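Long-range contacts in muramidase (Sodiomyces alcalophilus, PDB 6ZM8), which probably cleaves bacterial peptidoglycan as a GH25 lysozyme, hydrolysing the glycosidic bonds of its sugar backbone: residues Phe54-Tyr59 with Gly87-Gly92; Thr136-Trp141 with Leu157-Tyr162; Phe178-Asp183 with Asp190-Asn195. All coordinates share one frame; numbering follows the deposited sequence.

In the fold
The three contacts follow one another along the chain, and all draw on one curved sheet, as expected for the TIM-barrel-like fold of GH25 enzymes. Contact 1 joins strand 55-61 to the loop entering strand 93-95, and contact 2 joins strand 133-136 to strand 157-160; their centres are about 20 Å apart. Contact 3, about 11 Å from contact 2 and 15 Å from contact 1 between centres, pairs strand 178-182 with the antiparallel strand 190-194. Neighbouring strands 157-160 and 178-182 link contacts 2 and 3, while Leu90 packs on Phe178 between contacts 1 and 3. Strand 190-194 also pairs with strand 2-7, so contact 3 probably joins the end of the sheet to its start.

Contact 1. Residues Phe54-Tyr59 with Gly87-Gly92; sequences FIRGAY and GITLPG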
loop_
_atom_site.group_PDB
_atom_site.type_symbol
_atom_site.label_atom_id
_atom_site.label_comp_id
_atom_site.label_asym_id
_atom_site.label_seq_id
_atom_site.Cartn_x
_atom_site.Cartn_y
_atom_site.Cartn_z
ATOM N N PHE A 54 -16.792 3.548 1.840
ATOM C CA PHE A 54 -15.492 3.409 1.187
ATOM C C PHE A 54 -15.152 1.962 0.850
ATOM O O PHE A 54 -15.445 1.023 1.568
ATOM C CB PHE A 54 -14.383 3.968 2.084
ATOM C CG PHE A 54 -14.249 5.446 1.920
ATOM C CD1 PHE A 54 -15.102 6.332 2.563
ATOM C CD2 PHE A 54 -13.335 5.976 1.015
ATOM C CE1 PHE A 54 -15.069 7.695 2.274
ATOM C CE2 PHE A 54 -13.308 7.328 0.727
ATOM C CZ PHE A 54 -14.188 8.183 1.352
ATOM N N ILE A 55 -14.407 1.862 -0.254
ATOM C CA ILE A 55 -13.534 0.730 -0.542
ATOM C C ILE A 55 -12.226 1.020 0.234
ATOM O O ILE A 55 -11.746 2.159 0.210
ATOM C CB ILE A 55 -13.334 0.602 -2.059
ATOM C CG1 ILE A 55 -14.671 0.226 -2.719
ATOM C CG2 ILE A 55 -12.246 -0.381 -2.389
ATOM C CD1 ILE A 55 -14.695 0.263 -4.223
ATOM N N ARG A 56 -11.713 0.050 0.970
ATOM C CA ARG A 56 -10.588 0.340 1.864
ATOM C C ARG A 56 -9.628 -0.819 1.896
ATOM O O ARG A 56 -10.011 -1.982 1.722
ATOM C CB ARG A 56 -11.035 0.747 3.277
ATOM C CG ARG A 56 -11.704 -0.343 4.100
ATOM C CD ARG A 56 -13.193 -0.530 3.795
ATOM N NE ARG A 56 -13.823 -1.482 4.692
ATOM C CZ ARG A 56 -13.757 -2.809 4.579
ATOM N NH1 ARG A 56 -13.178 -3.366 3.523
ATOM N NH2 ARG A 56 -14.282 -3.569 5.511
ATOM N N GLY A 57 -8.375 -0.493 2.177
ATOM C CA GLY A 57 -7.353 -1.483 2.420
ATOM C C GLY A 57 -6.404 -1.003 3.503
ATOM O O GLY A 57 -6.459 0.150 3.940
ATOM N N ALA A 58 -5.510 -1.912 3.873
ATOM C CA ALA A 58 -4.498 -1.660 4.874
ATOM C C ALA A 58 -3.121 -1.662 4.235
ATOM O O ALA A 58 -2.921 -2.297 3.178
ATOM C CB ALA A 58 -4.551 -2.749 5.932
ATOM N N TYR A 59 -2.143 -1.032 4.896
ATOM C CA TYR A 59 -0.757 -1.136 4.443
ATOM C C TYR A 59 0.183 -1.432 5.597
ATOM O O TYR A 59 -0.109 -1.173 6.797
ATOM C CB TYR A 59 -0.307 0.065 3.597
ATOM C CG TYR A 59 -0.100 1.380 4.303
ATOM C CD1 TYR A 59 1.111 1.707 4.886
ATOM C CD2 TYR A 59 -1.112 2.348 4.321
ATOM C CE1 TYR A 59 1.342 2.959 5.450
ATOM C CE2 TYR A 59 -0.909 3.609 4.887
ATOM C CZ TYR A 59 0.337 3.905 5.446
ATOM O OH TYR A 59 0.559 5.143 6.003
ATOM N N GLY A 87 -16.183 -7.029 -2.049
ATOM C CA GLY A 87 -16.243 -5.923 -3.010
ATOM C C GLY A 87 -15.750 -4.613 -2.469
ATOM O O GLY A 87 -15.692 -3.661 -3.234
ATOM N N ILE A 88 -15.361 -4.560 -1.175
ATOM C CA ILE A 88 -14.952 -3.297 -0.594
ATOM C C ILE A 88 -13.586 -3.396 0.092
ATOM O O ILE A 88 -13.177 -2.428 0.726
ATOM C CB ILE A 88 -15.987 -2.717 0.381
ATOM C CG1 ILE A 88 -16.260 -3.634 1.560
ATOM C CG2 ILE A 88 -17.260 -2.342 -0.385
ATOM C CD1 ILE A 88 -16.925 -2.940 2.736
ATOM N N THR A 89 -12.889 -4.524 -0.045
ATOM C CA THR A 89 -11.600 -4.703 0.613
ATOM C C THR A 89 -10.517 -4.793 -0.433
ATOM O O THR A 89 -10.470 -5.725 -1.246
ATOM C CB THR A 89 -11.581 -5.943 1.520
ATOM O OG1 THR A 89 -12.735 -5.966 2.361
ATOM C CG2 THR A 89 -10.358 -5.912 2.407
ATOM N N LEU A 90 -9.630 -3.795 -0.448
ATOM C CA LEU A 90 -8.485 -3.845 -1.334
ATOM C C LEU A 90 -7.472 -4.861 -0.806
ATOM O O LEU A 90 -7.358 -5.077 0.412
ATOM C CB LEU A 90 -7.819 -2.461 -1.402
ATOM C CG LEU A 90 -8.700 -1.393 -2.068
ATOM C CD1 LEU A 90 -8.103 -0.009 -1.872
ATOM C CD2 LEU A 90 -8.926 -1.692 -3.530
ATOM N N PRO A 91 -6.672 -5.461 -1.692
ATOM C CA PRO A 91 -5.541 -6.240 -1.212
ATOM C C PRO A 91 -4.624 -5.328 -0.392
ATOM O O PRO A 91 -4.449 -4.150 -0.695
ATOM C CB PRO A 91 -4.866 -6.718 -2.498
ATOM C CG PRO A 91 -5.232 -5.623 -3.510
ATOM C CD PRO A 91 -6.642 -5.241 -3.159
ATOM N N GLY A 92 -4.010 -5.900 0.643
ATOM C CA GLY A 92 -3.083 -5.129 1.451
ATOM C C GLY A 92 -1.905 -4.639 0.603
ATOM O O GLY A 92 -1.512 -5.277 -0.392
HETATM O O HOH W 1 -14.302 -6.401 5.037
HETATM O O HOH W 2 -6.040 -4.542 2.905
#
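Arg56 and Thr89 form a single backbone bridge between segments that run in roughly the same direction, 27° apart end to end. Arg56 N donates to Ile88 O over 2.9 Å, and Leu90 N donates to Arg56 O, also at 2.9 Å, so both backbone polar atoms of Arg56 are used in this one isolated bridge. Farther along, the pairing opens: a water accepts from Ala58 N and donates to Leu90 O.

The side chain of Arg56 leaves its backbone pointing away from Gly87-Gly92, but the bend at chi2 (-82°) folds the guanidinium back over that segment. Its NH1 donates to Thr89 OG1 at 2.9 Å, with the oxygen in the guanidinium plane, and makes a weak bond to Ile88 O. NH2 reaches the same Thr89 OG1 through a second water, while NE is bound by Thr50 OG1. Ile88 CD1 sits 3.7 Å above the plane, over the centre of one face. Asp86, bonded to Thr89 OG1 and Ile88 N, probably steadies this buried charge from one shell out.

Here the chain completes a beta-alpha-beta crossover of the barrel: strand 55-61, helix 69-78, then this loop leading into strand 93-95, which lies parallel to the first.

On the apolar side, Ile55 CG2 meets Leu90 CG at 3.7 Å, the two side chains crossing at about a right angle, with Leu201 and Leu204 of helix 198-206 closing over them. Gly57, lacking a side chain, lets Leu90 CB approach to 4.0 Å from its CA.

Contact 2. Residues Thr136-Trp141 with Leu157-Tyr162; sequences TTTDWW and LWIARY
Thr136 is gripped from both ends of its backbone by strand 157-160: its N donates to Trp158 O at 3.1 Å, and its O accepts from Ala160 N, likewise at 3.1 Å. These two bonds flank Ile159, the pattern of a parallel bridge between Thr136 and Ile159, and in each the donor lies nearly along the C=O axis of its acceptor.

The close packing centres on one methyl group. Ile159 holds CG1 opposite its backbone N (chi1 -166°), then turns at chi2 to lay CD1 where the strand passes into the helix, 3.5 Å from Thr136 O and 3.6 Å from Thr138 OG1. That hydroxyl is bonded to Thr168 O, and Val166 also packs on Ile159. Thr136 OG1 is bonded to Ile96 O.

Toward the partly exposed Ala160 the fit is looser. Thr137 CG2 comes only to 3.8 Å from Ala160 O and 4.1 Å from Ala160 CB, and a water fills in where the segments diverge, accepting from Thr138 N and donating to Ala160 O.

Thr137 stands directly before the helix, at its N-cap, and accepts from Trp140 N through OG1 at 3.1 Å; Tyr98 OH bonds to the same oxygen. Strand 133-136, capped helix 138-145 and strand 157-160 thus make a beta-alpha-beta unit, the repeating element of a TIM-type barrel.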
loop_
_atom_site.group_PDB
_atom_site.type_symbol
_atom_site.label_atom_id
_atom_site.label_comp_id
_atom_site.label_asym_id
_atom_site.label_seq_id
_atom_site.Cartn_x
_atom_site.Cartn_y
_atom_site.Cartn_z
ATOM N N THR A 136 5.932 2.104 -3.564
ATOM C CA THR A 136 7.345 2.464 -3.568
ATOM C C THR A 136 7.521 3.739 -4.403
ATOM O O THR A 136 6.556 4.351 -4.863
ATOM C CB THR A 136 8.196 1.273 -4.091
ATOM O OG1 THR A 136 9.567 1.480 -3.735
ATOM C CG2 THR A 136 8.066 1.046 -5.579
ATOM N N THR A 137 8.796 4.114 -4.585
ATOM C CA THR A 137 9.175 5.155 -5.513
ATOM C C THR A 137 10.136 4.565 -6.529
ATOM O O THR A 137 10.863 3.610 -6.253
ATOM C CB THR A 137 9.825 6.357 -4.818
ATOM O OG1 THR A 137 11.098 5.929 -4.331
ATOM C CG2 THR A 137 8.952 6.905 -3.706
ATOM N N THR A 138 10.178 5.164 -7.733
ATOM C CA THR A 138 11.056 4.617 -8.749
ATOM C C THR A 138 12.530 4.716 -8.328
ATOM O O THR A 138 13.309 3.789 -8.578
ATOM C CB THR A 138 10.791 5.277 -10.102
ATOM O OG1 THR A 138 9.438 4.982 -10.388
ATOM C CG2 THR A 138 11.713 4.767 -11.183
ATOM N N ASP A 139 12.894 5.822 -7.711
ATOM C CA ASP A 139 14.288 6.000 -7.301
ATOM C C ASP A 139 14.670 5.015 -6.189
ATOM O O ASP A 139 15.772 4.437 -6.242
ATOM C CB ASP A 139 14.564 7.466 -6.922
ATOM C CG ASP A 139 13.583 8.047 -5.908
ATOM O OD1 ASP A 139 12.386 8.115 -6.234
ATOM O OD2 ASP A 139 14.034 8.427 -4.802
ATOM N N TRP A 140 13.812 4.807 -5.196
ATOM C CA TRP A 140 14.164 3.826 -4.150
ATOM C C TRP A 140 14.273 2.437 -4.767
ATOM O O TRP A 140 15.199 1.674 -4.505
ATOM C CB TRP A 140 13.139 3.831 -3.007
ATOM C CG TRP A 140 13.551 2.913 -1.880
ATOM C CD1 TRP A 140 14.277 3.272 -0.794
ATOM C CD2 TRP A 140 13.324 1.499 -1.764
ATOM N NE1 TRP A 140 14.528 2.192 0.015
ATOM C CE2 TRP A 140 13.972 1.081 -0.570
ATOM C CE3 TRP A 140 12.680 0.534 -2.552
ATOM C CZ2 TRP A 140 13.998 -0.244 -0.169
ATOM C CZ3 TRP A 140 12.737 -0.801 -2.164
ATOM C CH2 TRP A 140 13.395 -1.183 -0.987
ATOM N N TRP A 141 13.282 2.101 -5.597
ATOM C CA TRP A 141 13.235 0.766 -6.194
ATOM C C TRP A 141 14.476 0.516 -7.039
ATOM O O TRP A 141 15.039 -0.597 -7.056
ATOM C CB TRP A 141 11.950 0.655 -7.046
ATOM C CG TRP A 141 11.650 -0.744 -7.477
ATOM C CD1 TRP A 141 11.880 -1.305 -8.710
ATOM C CD2 TRP A 141 11.022 -1.742 -6.675
ATOM N NE1 TRP A 141 11.419 -2.594 -8.719
ATOM C CE2 TRP A 141 10.891 -2.894 -7.491
ATOM C CE3 TRP A 141 10.516 -1.774 -5.364
ATOM C CZ2 TRP A 141 10.306 -4.070 -7.037
ATOM C CZ3 TRP A 141 9.930 -2.936 -4.911
ATOM C CH2 TRP A 141 9.818 -4.075 -5.748
ATOM N N LEU A 157 0.986 -1.801 -8.817
ATOM C CA LEU A 157 1.900 -0.744 -8.378
ATOM C C LEU A 157 1.142 0.448 -7.815
ATOM O O LEU A 157 0.241 0.995 -8.458
ATOM C CB LEU A 157 2.714 -0.276 -9.590
ATOM C CG LEU A 157 3.694 0.876 -9.308
ATOM C CD1 LEU A 157 4.800 0.455 -8.336
ATOM C CD2 LEU A 157 4.274 1.354 -10.641
ATOM N N TRP A 158 1.595 0.874 -6.636
ATOM C CA TRP A 158 1.169 2.127 -6.001
ATOM C C TRP A 158 2.433 3.008 -5.952
ATOM O O TRP A 158 3.316 2.796 -5.127
ATOM C CB TRP A 158 0.584 1.833 -4.631
ATOM C CG TRP A 158 0.078 3.004 -3.866
ATOM C CD1 TRP A 158 -0.036 4.308 -4.250
ATOM C CD2 TRP A 158 -0.409 2.940 -2.512
ATOM N NE1 TRP A 158 -0.547 5.073 -3.210
ATOM C CE2 TRP A 158 -0.772 4.250 -2.134
ATOM C CE3 TRP A 158 -0.498 1.903 -1.571
ATOM C CZ2 TRP A 158 -1.205 4.564 -0.844
ATOM C CZ3 TRP A 158 -0.899 2.211 -0.278
ATOM C CH2 TRP A 158 -1.248 3.530 0.070
ATOM N N ILE A 159 2.527 3.917 -6.916
ATOM C CA ILE A 159 3.748 4.708 -7.091
ATOM C C ILE A 159 3.569 6.069 -6.429
ATOM O O ILE A 159 2.498 6.670 -6.556
ATOM C CB ILE A 159 4.085 4.824 -8.590
ATOM C CG1 ILE A 159 5.505 5.320 -8.836
ATOM C CG2 ILE A 159 3.062 5.645 -9.381
ATOM C CD1 ILE A 159 6.574 4.356 -8.371
ATOM N N ALA A 160 4.622 6.566 -5.801
ATOM C CA ALA A 160 4.581 7.886 -5.181
ATOM C C ALA A 160 5.483 8.857 -5.961
ATOM O O ALA A 160 6.667 8.590 -6.162
ATOM C CB ALA A 160 4.993 7.838 -3.738
ATOM N N ARG A 161 4.898 10.004 -6.322
ATOM C CA ARG A 161 5.668 11.103 -6.920
ATOM C C ARG A 161 4.785 12.356 -6.835
ATOM O O ARG A 161 3.720 12.400 -7.471
ATOM C CB ARG A 161 6.047 10.848 -8.367
ATOM C CG ARG A 161 6.949 11.954 -8.917
ATOM C CD ARG A 161 7.153 11.873 -10.397
ATOM N NE ARG A 161 8.184 12.770 -10.830
ATOM C CZ ARG A 161 8.169 13.377 -11.976
ATOM N NH1 ARG A 161 7.155 13.387 -12.805
ATOM N NH2 ARG A 161 9.246 14.010 -12.372
ATOM N N TYR A 162 5.219 13.336 -6.075
ATOM C CA TYR A 162 4.393 14.536 -5.864
ATOM C C TYR A 162 4.817 15.558 -6.915
ATOM O O TYR A 162 5.731 16.370 -6.717
ATOM C CB TYR A 162 4.520 15.080 -4.444
ATOM C CG TYR A 162 4.216 14.091 -3.351
ATOM C CD1 TYR A 162 3.581 12.856 -3.596
ATOM C CD2 TYR A 162 4.590 14.367 -2.063
ATOM C CE1 TYR A 162 3.372 11.953 -2.577
ATOM C CE2 TYR A 162 4.391 13.466 -1.032
ATOM C CZ TYR A 162 3.796 12.242 -1.296
ATOM O OH TYR A 162 3.633 11.382 -0.258
HETATM O O HOH W 3 8.423 7.477 -8.130
#

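Contact 3. Residues Phe178-Asp183 with Asp190-Asn195; sequences FWQYND and DSNWFN
Tyr181 lies flat on the indole of Trp193 in an offset stack, the centroids of the Tyr181 ring and the five-membered ring of Trp193 3.8 Å apart and the planes only 4° from parallel. Trp193 NE1 sits over the middle of the phenol ring, while Ser191 CB covers the ring's other face, 3.6 Å from Tyr181 CZ. Trp179 completes the cluster, its CE3 meeting the edge of the indole at Trp193 CD1 over 3.6 Å, with the planes inclined at 54°. A leucine in place of Tyr181 would probably leave the indole without its stacking partner on this face and the water between Tyr181 OH and Asn192 O without one of its mates.

The stack lies beside a beta bulge. Trp179 and Trp193 form a hydrogen-bonded antiparallel pair between the two strands of this beta hairpin, but the register slips by one between Gln180 and Asn182, and Tyr181 N donates to Ser191 O at 3.0 Å. Tyr181 CG stands between its backbone N and carbonyl carbon (chi1 66°), which carries the ring over to Trp193. Beyond the bulge, Ser191 OG donates to Asn182 OD1 at 2.7 Å.

Across the sheet, Phe178 CE1 packs on Phe194 CD1 at 3.6 Å, both rings reaching Leu204 of helix 198-206. On the same face, Asn192 OD1 comes to 3.1 Å from Gln180 CB. Both amides donate to Asp6 OD2, while Tyr162 and Tyr135 hold Gln180 OE1 and Trp158 NE1 holds Asn192 OD1.

With each amide bound at both its nitrogen and its oxygen, neither is likely to flip, and together they would hold the Asp6 carboxylate in a fixed position within this polar network.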
loop_
_atom_site.group_PDB
_atom_site.type_symbol
_atom_site.label_atom_id
_atom_site.label_comp_id
_atom_site.label_asym_id
_atom_site.label_seq_id
_atom_site.Cartn_x
_atom_site.Cartn_y
_atom_site.Cartn_z
ATOM N N PHE A 178 -2.261 2.649 -8.500
ATOM C CA PHE A 178 -2.500 3.857 -7.717
ATOM C C PHE A 178 -1.279 4.779 -7.888
ATOM O O PHE A 178 -0.152 4.301 -8.000
ATOM C CB PHE A 178 -2.667 3.530 -6.223
ATOM C CG PHE A 178 -3.840 2.619 -5.923
ATOM C CD1 PHE A 178 -5.131 3.125 -5.876
ATOM C CD2 PHE A 178 -3.631 1.265 -5.673
ATOM C CE1 PHE A 178 -6.197 2.294 -5.546
ATOM C CE2 PHE A 178 -4.693 0.439 -5.363
ATOM C CZ PHE A 178 -5.981 0.958 -5.289
ATOM N N TRP A 179 -1.539 6.081 -7.806
ATOM C CA TRP A 179 -0.490 7.108 -7.841
ATOM C C TRP A 179 -0.743 8.054 -6.675
ATOM O O TRP A 179 -1.791 8.717 -6.613
ATOM C CB TRP A 179 -0.526 7.873 -9.172
ATOM C CG TRP A 179 0.365 9.083 -9.226
ATOM C CD1 TRP A 179 1.470 9.396 -8.490
ATOM C CD2 TRP A 179 0.135 10.205 -10.109
ATOM N NE1 TRP A 179 1.963 10.612 -8.861
ATOM C CE2 TRP A 179 1.153 11.151 -9.830
ATOM C CE3 TRP A 179 -0.818 10.508 -11.084
ATOM C CZ2 TRP A 179 1.207 12.400 -10.448
ATOM C CZ3 TRP A 179 -0.770 11.725 -11.702
ATOM C CH2 TRP A 179 0.229 12.662 -11.377
ATOM N N GLN A 180 0.203 8.080 -5.730
ATOM C CA GLN A 180 0.179 9.026 -4.614
ATOM C C GLN A 180 0.852 10.317 -5.118
ATOM O O GLN A 180 2.054 10.341 -5.357
ATOM C CB GLN A 180 0.932 8.474 -3.415
ATOM C CG GLN A 180 0.594 9.237 -2.134
ATOM C CD GLN A 180 1.473 8.716 -1.015
ATOM O OE1 GLN A 180 2.701 8.941 -1.040
ATOM N NE2 GLN A 180 0.907 7.970 -0.092
ATOM N N TYR A 181 0.028 11.356 -5.286
ATOM C CA TYR A 181 0.451 12.553 -6.008
ATOM C C TYR A 181 0.595 13.789 -5.111
ATOM O O TYR A 181 1.130 14.786 -5.578
ATOM C CB TYR A 181 -0.446 12.827 -7.224
ATOM C CG TYR A 181 -1.867 13.192 -6.878
ATOM C CD1 TYR A 181 -2.827 12.212 -6.600
ATOM C CD2 TYR A 181 -2.270 14.517 -6.839
ATOM C CE1 TYR A 181 -4.136 12.558 -6.272
ATOM C CE2 TYR A 181 -3.566 14.871 -6.524
ATOM C CZ TYR A 181 -4.499 13.889 -6.213
ATOM O OH TYR A 181 -5.757 14.290 -5.861
ATOM N N ASN A 182 0.169 13.714 -3.845
ATOM C CA ASN A 182 0.521 14.751 -2.887
ATOM C C ASN A 182 0.398 14.165 -1.481
ATOM O O ASN A 182 -0.149 13.088 -1.289
ATOM C CB ASN A 182 -0.305 16.050 -3.078
ATOM C CG ASN A 182 -1.767 15.897 -2.744
ATOM O OD1 ASN A 182 -2.134 15.387 -1.676
ATOM N ND2 ASN A 182 -2.623 16.366 -3.637
ATOM N N ASP A 183 0.938 14.931 -0.526
ATOM C CA ASP A 183 0.801 14.654 0.901
ATOM C C ASP A 183 -0.080 15.696 1.590
ATOM O O ASP A 183 0.150 16.045 2.773
ATOM C CB ASP A 183 2.130 14.472 1.590
ATOM C CG ASP A 183 3.066 15.653 1.518
ATOM O OD1 ASP A 183 2.699 16.683 0.972
ATOM O OD2 ASP A 183 4.196 15.530 2.049
ATOM N N ASP A 190 -2.436 11.613 2.580
ATOM C CA ASP A 190 -1.941 11.719 1.220
ATOM C C ASP A 190 -3.066 11.489 0.215
ATOM O O ASP A 190 -4.032 10.804 0.516
ATOM C CB ASP A 190 -0.823 10.698 0.952
ATOM C CG ASP A 190 0.213 10.740 2.059
ATOM O OD1 ASP A 190 0.808 11.763 2.293
ATOM O OD2 ASP A 190 0.404 9.658 2.743
ATOM N N SER A 191 -2.915 12.063 -0.982
ATOM C CA SER A 191 -3.918 11.918 -2.024
ATOM C C SER A 191 -3.446 10.934 -3.090
ATOM O O SER A 191 -2.281 10.966 -3.488
ATOM C CB SER A 191 -4.206 13.254 -2.707
ATOM O OG SER A 191 -4.600 14.236 -1.745
ATOM N N ASN A 192 -4.388 10.114 -3.565
ATOM C CA ASN A 192 -4.116 9.099 -4.568
ATOM C C ASN A 192 -5.119 9.192 -5.722
ATOM O O ASN A 192 -6.284 9.541 -5.550
ATOM C CB ASN A 192 -4.260 7.685 -3.977
ATOM C CG ASN A 192 -3.260 7.476 -2.861
ATOM O OD1 ASN A 192 -2.056 7.536 -3.085
ATOM N ND2 ASN A 192 -3.765 7.238 -1.643
ATOM N N TRP A 193 -4.644 8.753 -6.891
ATOM C CA TRP A 193 -5.501 8.396 -8.020
ATOM C C TRP A 193 -5.469 6.895 -8.206
ATOM O O TRP A 193 -4.398 6.279 -8.153
ATOM C CB TRP A 193 -5.022 9.031 -9.324
ATOM C CG TRP A 193 -5.054 10.528 -9.351
ATOM C CD1 TRP A 193 -4.002 11.358 -9.565
ATOM C CD2 TRP A 193 -6.191 11.401 -9.149
ATOM N NE1 TRP A 193 -4.385 12.672 -9.542
ATOM C CE2 TRP A 193 -5.715 12.744 -9.235
ATOM C CE3 TRP A 193 -7.547 11.190 -8.888
ATOM C CZ2 TRP A 193 -6.560 13.851 -9.059
ATOM C CZ3 TRP A 193 -8.375 12.283 -8.710
ATOM C CH2 TRP A 193 -7.889 13.587 -8.804
ATOM N N PHE A 194 -6.632 6.322 -8.503
ATOM C CA PHE A 194 -6.735 4.966 -9.035
ATOM C C PHE A 194 -6.888 5.067 -10.549
ATOM O O PHE A 194 -7.739 5.803 -11.058
ATOM C CB PHE A 194 -7.960 4.244 -8.435
ATOM C CG PHE A 194 -8.248 2.931 -9.132
ATOM C CD1 PHE A 194 -7.453 1.820 -8.932
ATOM C CD2 PHE A 194 -9.338 2.825 -10.008
ATOM C CE1 PHE A 194 -7.738 0.623 -9.580
ATOM C CE2 PHE A 194 -9.622 1.628 -10.646
ATOM C CZ PHE A 194 -8.831 0.537 -10.437
ATOM N N ASN A 195 -6.058 4.283 -11.264
ATOM C CA ASN A 195 -5.995 4.311 -12.727
ATOM C C ASN A 195 -7.028 3.373 -13.345
ATOM O O ASN A 195 -6.671 2.373 -13.933
ATOM C CB ASN A 195 -4.589 3.905 -13.157
ATOM C CG ASN A 195 -4.319 4.052 -14.615
ATOM O OD1 ASN A 195 -5.105 4.690 -15.329
ATOM N ND2 ASN A 195 -3.227 3.481 -15.056
HETATM O O HOH W 4 -7.293 12.296 -5.004
#